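Local coordinates for LbaCas13a H328A (C2c2) (Lachnospiraceae bacterium NK4A179, PDB 5WLH), which probably processes its own CRISPR RNA guide and, once that guide has paired with a target RNA, cleaves single-stranded RNA, at residues R48-D51 against E52-D55; N604-F607 against H608-T611; K538-K541 against N542-A545; V506-A509 against A510-S514. All blocks are in the same frame, centred on the assembly; numbering follows the deposited sequence.

Contact 1 (R48-D51 against E52-D55)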
loop_
_atom_site.group_PDB
_atom_site.type_symbol
_atom_site.label_atom_id
_atom_site.label_comp_id
_atom_site.label_asym_id
_atom_site.label_seq_id
_atom_site.Cartn_x
_atom_site.Cartn_y
_atom_site.Cartn_z
ATOM N N ARG A 48 1.515 -29.850 3.720
ATOM C CA ARG A 48 1.821 -29.523 5.102
ATOM C C ARG A 48 2.868 -30.475 5.660
ATOM O O ARG A 48 2.723 -31.695 5.547
ATOM C CB ARG A 48 0.549 -29.592 5.934
ATOM C CG ARG A 48 0.774 -29.501 7.402
ATOM C CD ARG A 48 -0.554 -29.393 8.144
ATOM N NE ARG A 48 -0.369 -29.493 9.580
ATOM C CZ ARG A 48 -1.327 -29.281 10.482
ATOM N NH1 ARG A 48 -1.049 -29.395 11.771
ATOM N NH2 ARG A 48 -2.549 -28.946 10.099
ATOM N N LYS A 49 3.919 -29.923 6.282
ATOM C CA LYS A 49 4.979 -30.752 6.854
ATOM C C LYS A 49 4.614 -31.222 8.258
ATOM O O LYS A 49 4.215 -30.421 9.105
ATOM C CB LYS A 49 6.296 -29.973 6.895
ATOM C CG LYS A 49 6.756 -29.527 5.546
ATOM C CD LYS A 49 8.101 -28.792 5.630
ATOM C CE LYS A 49 8.417 -28.152 4.299
ATOM N NZ LYS A 49 8.558 -29.177 3.217
ATOM N N ASN A 50 4.758 -32.531 8.506
ATOM C CA ASN A 50 4.580 -33.056 9.852
ATOM C C ASN A 50 5.781 -32.647 10.700
ATOM O O ASN A 50 6.736 -32.057 10.202
ATOM C CB ASN A 50 4.384 -34.577 9.823
ATOM C CG ASN A 50 5.534 -35.320 9.143
ATOM O OD1 ASN A 50 6.706 -35.079 9.439
ATOM N ND2 ASN A 50 5.199 -36.248 8.240
ATOM N N ASP A 51 5.739 -32.969 11.998
ATOM C CA ASP A 51 6.747 -32.437 12.918
ATOM C C ASP A 51 8.148 -32.853 12.499
ATOM O O ASP A 51 9.067 -32.024 12.448
ATOM C CB ASP A 51 6.465 -32.905 14.344
ATOM C CG ASP A 51 5.272 -32.211 14.956
ATOM O OD1 ASP A 51 5.036 -31.029 14.629
ATOM O OD2 ASP A 51 4.562 -32.849 15.757
ATOM N N GLU A 52 8.327 -34.140 12.194
ATOM C CA GLU A 52 9.644 -34.636 11.813
ATOM C C GLU A 52 10.125 -33.990 10.522
ATOM O O GLU A 52 11.291 -33.582 10.423
ATOM C CB GLU A 52 9.612 -36.163 11.684
ATOM C CG GLU A 52 10.491 -36.737 10.582
ATOM C CD GLU A 52 11.940 -36.930 11.014
ATOM O OE1 GLU A 52 12.680 -37.646 10.304
ATOM O OE2 GLU A 52 12.341 -36.368 12.059
ATOM N N ASP A 53 9.233 -33.855 9.528
ATOM C CA ASP A 53 9.636 -33.269 8.259
ATOM C C ASP A 53 9.909 -31.770 8.385
ATOM O O ASP A 53 10.805 -31.245 7.713
ATOM C CB ASP A 53 8.569 -33.544 7.200
ATOM C CG ASP A 53 8.586 -34.988 6.740
ATOM O OD1 ASP A 53 9.495 -35.719 7.195
ATOM O OD2 ASP A 53 7.708 -35.396 5.947
ATOM N N ARG A 54 9.141 -31.067 9.219
ATOM C CA ARG A 54 9.462 -29.674 9.530
ATOM C C ARG A 54 10.856 -29.574 10.135
ATOM O O ARG A 54 11.677 -28.758 9.700
ATOM C CB ARG A 54 8.428 -29.089 10.499
ATOM C CG ARG A 54 8.498 -27.556 10.652
ATOM C CD ARG A 54 7.831 -27.049 11.939
ATOM N NE ARG A 54 8.370 -27.756 13.090
ATOM C CZ ARG A 54 7.688 -28.593 13.854
ATOM N NH1 ARG A 54 6.398 -28.812 13.627
ATOM N NH2 ARG A 54 8.303 -29.210 14.849
ATOM N N ASP A 55 11.126 -30.401 11.148
ATOM C CA ASP A 55 12.443 -30.437 11.777
ATOM C C ASP A 55 13.527 -30.705 10.750
ATOM O O ASP A 55 14.513 -29.965 10.670
ATOM C CB ASP A 55 12.470 -31.504 12.871
ATOM C CG ASP A 55 11.715 -31.090 14.106
ATOM O OD1 ASP A 55 11.295 -29.912 14.186
ATOM O OD2 ASP A 55 11.533 -31.939 15.006
#

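Contact 2 (N604-F607 against H608-T611)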
loop_
_atom_site.group_PDB
_atom_site.type_symbol
_atom_site.label_atom_id
_atom_site.label_comp_id
_atom_site.label_asym_id
_atom_site.label_seq_id
_atom_site.Cartn_x
_atom_site.Cartn_y
_atom_site.Cartn_z
ATOM N N ASN A 604 -19.373 3.721 3.383
ATOM C CA ASN A 604 -19.500 2.951 4.619
ATOM C C ASN A 604 -20.416 1.747 4.441
ATOM O O ASN A 604 -21.035 1.280 5.396
ATOM C CB ASN A 604 -19.997 3.832 5.769
ATOM C CG ASN A 604 -18.972 4.880 6.184
ATOM O OD1 ASN A 604 -18.927 5.973 5.624
ATOM N ND2 ASN A 604 -18.167 4.555 7.177
ATOM N N ASP A 605 -20.520 1.233 3.217
ATOM C CA ASP A 605 -21.315 0.041 2.929
ATOM C C ASP A 605 -20.422 -1.172 3.154
ATOM O O ASP A 605 -19.559 -1.480 2.329
ATOM C CB ASP A 605 -21.854 0.068 1.499
ATOM C CG ASP A 605 -22.877 -1.037 1.233
ATOM O OD1 ASP A 605 -23.416 -1.613 2.205
ATOM O OD2 ASP A 605 -23.162 -1.320 0.050
ATOM N N SER A 606 -20.639 -1.864 4.272
ATOM C CA SER A 606 -19.778 -2.972 4.670
ATOM C C SER A 606 -19.962 -4.158 3.741
ATOM O O SER A 606 -21.096 -4.561 3.457
ATOM C CB SER A 606 -20.104 -3.393 6.104
ATOM O OG SER A 606 -19.517 -4.658 6.397
ATOM N N PHE A 607 -18.843 -4.741 3.282
ATOM C CA PHE A 607 -18.918 -5.980 2.521
ATOM C C PHE A 607 -19.243 -7.166 3.419
ATOM O O PHE A 607 -19.763 -8.174 2.932
ATOM C CB PHE A 607 -17.596 -6.256 1.796
ATOM C CG PHE A 607 -17.296 -5.314 0.644
ATOM C CD1 PHE A 607 -18.308 -4.635 -0.019
ATOM C CD2 PHE A 607 -15.981 -5.130 0.217
ATOM C CE1 PHE A 607 -18.015 -3.778 -1.077
ATOM C CE2 PHE A 607 -15.679 -4.279 -0.850
ATOM C CZ PHE A 607 -16.688 -3.590 -1.485
ATOM N N HIS A 608 -18.961 -7.055 4.718
ATOM C CA HIS A 608 -19.067 -8.170 5.653
ATOM C C HIS A 608 -20.462 -8.306 6.238
ATOM O O HIS A 608 -20.928 -9.431 6.460
ATOM C CB HIS A 608 -18.043 -8.003 6.781
ATOM C CG HIS A 608 -17.646 -9.289 7.432
ATOM N ND1 HIS A 608 -17.656 -9.466 8.797
ATOM C CD2 HIS A 608 -17.240 -10.467 6.903
ATOM C CE1 HIS A 608 -17.267 -10.697 9.083
ATOM N NE2 HIS A 608 -17.008 -11.324 7.952
ATOM N N TYR A 609 -21.137 -7.187 6.497
ATOM C CA TYR A 609 -22.439 -7.195 7.164
ATOM C C TYR A 609 -23.475 -6.576 6.235
ATOM O O TYR A 609 -23.476 -5.361 6.022
ATOM C CB TYR A 609 -22.364 -6.464 8.507
ATOM C CG TYR A 609 -21.516 -7.249 9.473
ATOM C CD1 TYR A 609 -21.919 -8.507 9.892
ATOM C CD2 TYR A 609 -20.290 -6.769 9.919
ATOM C CE1 TYR A 609 -21.156 -9.262 10.754
ATOM C CE2 TYR A 609 -19.510 -7.519 10.790
ATOM C CZ TYR A 609 -19.943 -8.767 11.191
ATOM O OH TYR A 609 -19.196 -9.543 12.027
ATOM N N ALA A 610 -24.351 -7.418 5.693
ATOM C CA ALA A 610 -25.441 -6.970 4.834
ATOM C C ALA A 610 -26.562 -6.401 5.694
ATOM O O ALA A 610 -27.132 -7.113 6.528
ATOM C CB ALA A 610 -25.956 -8.128 3.982
ATOM N N THR A 611 -26.886 -5.132 5.491
ATOM C CA THR A 611 -27.897 -4.478 6.318
ATOM C C THR A 611 -29.264 -4.453 5.633
ATOM O O THR A 611 -29.423 -4.987 4.535
ATOM C CB THR A 611 -27.472 -3.040 6.668
ATOM O OG1 THR A 611 -27.217 -2.312 5.460
ATOM C CG2 THR A 611 -26.216 -3.059 7.520
#

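Contact 3 (K538-K541 against N542-A545)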
loop_
_atom_site.group_PDB
_atom_site.type_symbol
_atom_site.label_atom_id
_atom_site.label_comp_id
_atom_site.label_asym_id
_atom_site.label_seq_id
_atom_site.Cartn_x
_atom_site.Cartn_y
_atom_site.Cartn_z
ATOM N N LYS A 538 -35.921 22.576 9.961
ATOM C CA LYS A 538 -36.658 21.937 11.043
ATOM C C LYS A 538 -37.281 22.944 12.000
ATOM O O LYS A 538 -38.307 22.634 12.617
ATOM C CB LYS A 538 -35.765 20.983 11.812
ATOM C CG LYS A 538 -35.134 19.918 10.939
ATOM C CD LYS A 538 -34.933 18.630 11.719
ATOM C CE LYS A 538 -36.251 18.038 12.190
ATOM N NZ LYS A 538 -37.369 18.191 11.209
ATOM N N ASN A 539 -36.698 24.139 12.131
ATOM C CA ASN A 539 -37.161 25.102 13.125
ATOM C C ASN A 539 -38.042 26.191 12.538
ATOM O O ASN A 539 -38.849 26.772 13.269
ATOM C CB ASN A 539 -35.968 25.736 13.845
ATOM C CG ASN A 539 -35.093 24.708 14.530
ATOM O OD1 ASN A 539 -35.484 23.550 14.686
ATOM N ND2 ASN A 539 -33.905 25.120 14.942
ATOM N N ASP A 540 -37.898 26.497 11.250
ATOM C CA ASP A 540 -38.840 27.356 10.538
ATOM C C ASP A 540 -39.189 26.648 9.231
ATOM O O ASP A 540 -38.464 26.754 8.237
ATOM C CB ASP A 540 -38.282 28.749 10.292
ATOM C CG ASP A 540 -39.246 29.619 9.510
ATOM O OD1 ASP A 540 -40.419 29.203 9.359
ATOM O OD2 ASP A 540 -38.847 30.714 9.060
ATOM N N LYS A 541 -40.314 25.939 9.235
ATOM C CA LYS A 541 -40.731 25.133 8.099
ATOM C C LYS A 541 -41.141 25.959 6.890
ATOM O O LYS A 541 -41.506 25.369 5.863
ATOM C CB LYS A 541 -41.874 24.209 8.528
ATOM C CG LYS A 541 -41.414 23.045 9.380
ATOM C CD LYS A 541 -42.354 22.805 10.549
ATOM C CE LYS A 541 -42.298 21.359 11.016
ATOM N NZ LYS A 541 -43.590 20.941 11.637
ATOM N N ASN A 542 -41.106 27.293 6.969
ATOM C CA ASN A 542 -41.315 28.102 5.773
ATOM C C ASN A 542 -40.099 28.150 4.863
ATOM O O ASN A 542 -40.248 28.466 3.680
ATOM C CB ASN A 542 -41.675 29.540 6.133
ATOM C CG ASN A 542 -43.050 29.655 6.708
ATOM O OD1 ASN A 542 -44.050 29.468 6.010
ATOM N ND2 ASN A 542 -43.116 29.957 7.990
ATOM N N LYS A 543 -38.910 27.868 5.388
ATOM C CA LYS A 543 -37.669 27.968 4.632
ATOM C C LYS A 543 -37.142 26.582 4.272
ATOM O O LYS A 543 -37.352 25.606 5.002
ATOM C CB LYS A 543 -36.599 28.725 5.427
ATOM C CG LYS A 543 -37.092 30.008 6.100
ATOM C CD LYS A 543 -36.013 31.090 6.100
ATOM C CE LYS A 543 -36.380 32.259 7.007
ATOM N NZ LYS A 543 -36.306 31.902 8.454
ATOM N N LEU A 544 -36.454 26.499 3.139
ATOM C CA LEU A 544 -35.707 25.283 2.847
ATOM C C LEU A 544 -34.584 25.114 3.862
ATOM O O LEU A 544 -34.057 26.088 4.403
ATOM C CB LEU A 544 -35.131 25.308 1.429
ATOM C CG LEU A 544 -35.944 25.852 0.260
ATOM C CD1 LEU A 544 -35.040 26.087 -0.935
ATOM C CD2 LEU A 544 -37.066 24.895 -0.105
ATOM N N ALA A 545 -34.239 23.861 4.141
ATOM C CA ALA A 545 -33.130 23.599 5.047
ATOM C C ALA A 545 -31.836 24.131 4.440
ATOM O O ALA A 545 -31.703 24.255 3.218
ATOM C CB ALA A 545 -33.014 22.100 5.335
#

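Contact 4 (V506-A509 against A510-S514)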
loop_
_atom_site.group_PDB
_atom_site.type_symbol
_atom_site.label_atom_id
_atom_site.label_comp_id
_atom_site.label_asym_id
_atom_site.label_seq_id
_atom_site.Cartn_x
_atom_site.Cartn_y
_atom_site.Cartn_z
ATOM N N VAL A 506 -15.673 5.811 -4.251
ATOM C CA VAL A 506 -16.925 6.463 -3.849
ATOM C C VAL A 506 -16.703 7.961 -3.672
ATOM O O VAL A 506 -17.461 8.786 -4.200
ATOM C CB VAL A 506 -17.496 5.825 -2.570
ATOM C CG1 VAL A 506 -18.727 6.625 -2.045
ATOM C CG2 VAL A 506 -17.892 4.399 -2.835
ATOM N N ALA A 507 -15.633 8.336 -2.962
ATOM C CA ALA A 507 -15.324 9.750 -2.767
ATOM C C ALA A 507 -15.090 10.460 -4.099
ATOM O O ALA A 507 -15.584 11.573 -4.303
ATOM C CB ALA A 507 -14.099 9.910 -1.860
ATOM N N PHE A 508 -14.328 9.839 -5.019
ATOM C CA PHE A 508 -14.054 10.489 -6.294
ATOM C C PHE A 508 -15.308 10.585 -7.149
ATOM O O PHE A 508 -15.491 11.565 -7.879
ATOM C CB PHE A 508 -12.956 9.751 -7.068
ATOM C CG PHE A 508 -11.561 10.172 -6.673
ATOM C CD1 PHE A 508 -11.062 11.413 -7.055
ATOM C CD2 PHE A 508 -10.758 9.339 -5.907
ATOM C CE1 PHE A 508 -9.777 11.814 -6.686
ATOM C CE2 PHE A 508 -9.465 9.733 -5.526
ATOM C CZ PHE A 508 -8.978 10.963 -5.914
ATOM N N ALA A 509 -16.157 9.563 -7.108
ATOM C CA ALA A 509 -17.387 9.624 -7.883
ATOM C C ALA A 509 -18.248 10.778 -7.398
ATOM O O ALA A 509 -18.814 11.527 -8.206
ATOM C CB ALA A 509 -18.152 8.303 -7.771
ATOM N N ALA A 510 -18.342 10.939 -6.076
ATOM C CA ALA A 510 -19.097 12.054 -5.508
ATOM C C ALA A 510 -18.491 13.385 -5.925
ATOM O O ALA A 510 -19.206 14.314 -6.325
ATOM C CB ALA A 510 -19.142 11.925 -3.983
ATOM N N ARG A 511 -17.164 13.500 -5.832
ATOM C CA ARG A 511 -16.485 14.711 -6.278
ATOM C C ARG A 511 -16.808 15.020 -7.736
ATOM O O ARG A 511 -17.179 16.153 -8.080
ATOM C CB ARG A 511 -14.968 14.560 -6.086
ATOM C CG ARG A 511 -14.178 15.742 -6.635
ATOM C CD ARG A 511 -14.679 17.044 -5.993
ATOM N NE ARG A 511 -13.853 18.189 -6.366
ATOM C CZ ARG A 511 -13.967 19.388 -5.808
ATOM N NH1 ARG A 511 -14.883 19.596 -4.863
ATOM N NH2 ARG A 511 -13.170 20.374 -6.190
ATOM N N HIS A 512 -16.659 14.027 -8.620
ATOM C CA HIS A 512 -16.892 14.288 -10.034
ATOM C C HIS A 512 -18.335 14.698 -10.289
ATOM O O HIS A 512 -18.591 15.667 -11.010
ATOM C CB HIS A 512 -16.497 13.079 -10.869
ATOM C CG HIS A 512 -15.042 12.763 -10.759
ATOM N ND1 HIS A 512 -14.522 11.510 -10.998
ATOM C CD2 HIS A 512 -13.998 13.545 -10.405
ATOM C CE1 HIS A 512 -13.215 11.536 -10.804
ATOM N NE2 HIS A 512 -12.873 12.759 -10.441
ATOM N N LEU A 513 -19.293 13.979 -9.707
ATOM C CA LEU A 513 -20.690 14.361 -9.909
ATOM C C LEU A 513 -20.964 15.749 -9.347
ATOM O O LEU A 513 -21.737 16.520 -9.926
ATOM C CB LEU A 513 -21.621 13.339 -9.264
ATOM C CG LEU A 513 -23.133 13.638 -9.343
ATOM C CD1 LEU A 513 -23.582 13.929 -10.777
ATOM C CD2 LEU A 513 -23.900 12.469 -8.784
ATOM N N SER A 514 -20.359 16.078 -8.209
ATOM C CA SER A 514 -20.614 17.381 -7.599
ATOM C C SER A 514 -19.952 18.511 -8.378
ATOM O O SER A 514 -20.439 19.650 -8.353
ATOM C CB SER A 514 -20.123 17.386 -6.149
ATOM O OG SER A 514 -18.785 17.823 -6.049
#

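Contact 1 (R48-D51 against E52-D55)
Asn50 sits just before helix 51-64 with an extended backbone, and the first turn then closes through Arg54 N to Asn50 O (2.8 Å) and Asp55 N to Asp51 O (2.9 Å). The Asn50 side chain stands between its own backbone N and carbonyl carbon (chi1 57°), which carries OD1 to the amide of Asp53 at OD1-N 2.8 Å, in a nearly straight bond. OD1 also lies against the Asp53 carboxylate, whose plane is turned 42° from that of the amide.

One residue on from the cap, Asp51 lies alongside Arg54, both side chains pointing the same way, and Arg54 NH1 meets Asp51 OD1 at 2.8 Å on the anti side of the carboxylate. A bend at chi3 (53°) folds the guanidinium back, with Asp51 O over one face. The other terminal nitrogen, NH2, reaches Asp55 OD1 at 3.1 Å, well above that carboxylate's plane. Ser240 OG bonds to both Arg54 NE and Asp55 OD1, tying this network to helix 233-244. A leucine in place of Arg54 would probably leave Asp51 and Asp55 without the cation they share and Ser240 with one partner fewer.

Lys49 CB packs beside Arg54 N, while Lys49 NZ bonds to Asn39 OD1. The arrangement is a classical asparagine N-cap, followed by a first-turn salt-bridge network, ending the loop from strand 33-39 into helix 51-64.

Contact 2 (N604-F607 against H608-T611)
Ser606 turns its hydroxyl into the bend made by His608 and Tyr609, while the three larger side chains around it fan outward. With chi1 at 166°, OG points away from its own backbone N and lies within reach of two successive backbone amides: Tyr609 N donates to Ser606 OG at 3.0 Å, and His608 N reaches the same oxygen, also at 3.0 Å but less straight. Tyr456 OH adds a weak bond to OG.

The Tyr609 ring is placed obliquely to that hydroxyl and has His608 CG over one face, 4.2 Å above its plane and toward the rim. Its far end is fixed by OH bonding to Tyr456 O, and the two tyrosine rings meet edge-to-face. Phe607 heads the other way, into Glu495, Leu498 and Thr502 of helix 486-517, while Gln499 OE1 takes its backbone N.

An alanine at Ser606 would probably strip both amides of their shared acceptor, leaving the bend that sets His608 less firmly held. The His608 N bond makes an ST turn, supplemented by that of Tyr609 N; Asn604 to Phe607 separate an arginine from His608 as in the R-X4-H signature of HEPN nucleases, consistent with a place in the RNA-cleaving site.

Contact 3 (K538-K541 against N542-A545)
A type I beta turn from Asp540 to Lys543, with an Asx turn built onto its first residue, reverses the chain in the exposed loop between helices 486-517 and 559-564. Its defining backbone bond runs from Lys543 N to Asp540 O at 3.1 Å. Asp540 completes the motif from the side: an extended chi1 (178°) brings its carboxylate up to the Asn542 amide and the end of Lys543.

The two oxygens then divide the work. Asp540 OD1 takes the amide of Asn542 N at 3.1 Å, from above the carboxylate plane, and this bond makes the Asx turn. The same oxygen receives Asn542 ND2, likewise at 3.1 Å, on its syn lone pair. Carboxylate and side-chain amide stand 76° apart, nearly perpendicular; the ND2 bond restrains the rotation of the Asn542 side-chain amide, while the N bond holds the backbone.

Before the turn, Asp537 OD1 holds the backbone N atoms of Asn539 and Asp540. The carboxylate's negative charge is probably offset by Lys543, whose chain bends at chi2 and chi4 and passes its CG along Asp540 OD2 before curling back. Lys543 NZ ends 2.9 Å from Asp540 OD2, a salt bridge on that oxygen's anti lone pair.

Contact 4 (V506-A509 against A510-S514)
Phe508 and His512, one helical turn apart, both carry CG opposite the carbonyl carbon and beside the backbone N (chi1 -85° and -63°), which sends the two rings out on the same flank of helix 486-517. They cross obliquely, with Phe508 CD1 and His512 NE2 4.1 Å apart. The imidazole leans back over the helix backbone, so that Phe508 O sits over one of its faces, 3.1 Å above the plane and toward the rim. That oxygen is already engaged: His512 N donates to Phe508 O at 2.8 Å. It therefore serves as an acceptor for the backbone while lying against the ring of the same residue.

The other turns are regular, Ala510 N reaching Val506 O at 3.0 Å and Leu513 N reaching Ala509 O at 2.9 Å. Ala510 CB rests against Val506 O and Ala507 O, each at 3.6 Å, its small methyl staying close to the helix.

Further out, His512 ND1 bonds to Phe912 O and the imidazole meets Tyr1047 edge-to-face; Phe508 makes the same kind of stack with Phe1252. Arg511, its chain bent at chi2, forms a salt bridge from NE to Glu1049 OE2. Val506 and Leu513 pack on helix 588-602, whereas Ala507 and Phe508 touch helix 1106-1145. This is a buried alpha helix packed among helices 588-602, 915-941 and 1106-1145, its i to i+4 aromatic pair facing the neighbouring helices and loops.

Contacts 2 and 4 lie in the interior, whereas contacts 1 and 3 are at the surface, on opposite sides of the chain's centre and about 73 Å apart between centres. Helix 486-517 links the inner pair: contact 4 is a section of it, and the Phe607 ring of contact 2 packs on it, though the two contacts come no nearer than about 6 Å. Contact 3 belongs to the loop that follows this same helix. Chemistry follows place. The surface contacts rely on carboxylates and ion pairs, with an N-cap in contact 1 and an Asx turn in contact 3; contact 2 hangs on one buried hydroxyl, and contact 4 on helical backbone bonds and rings.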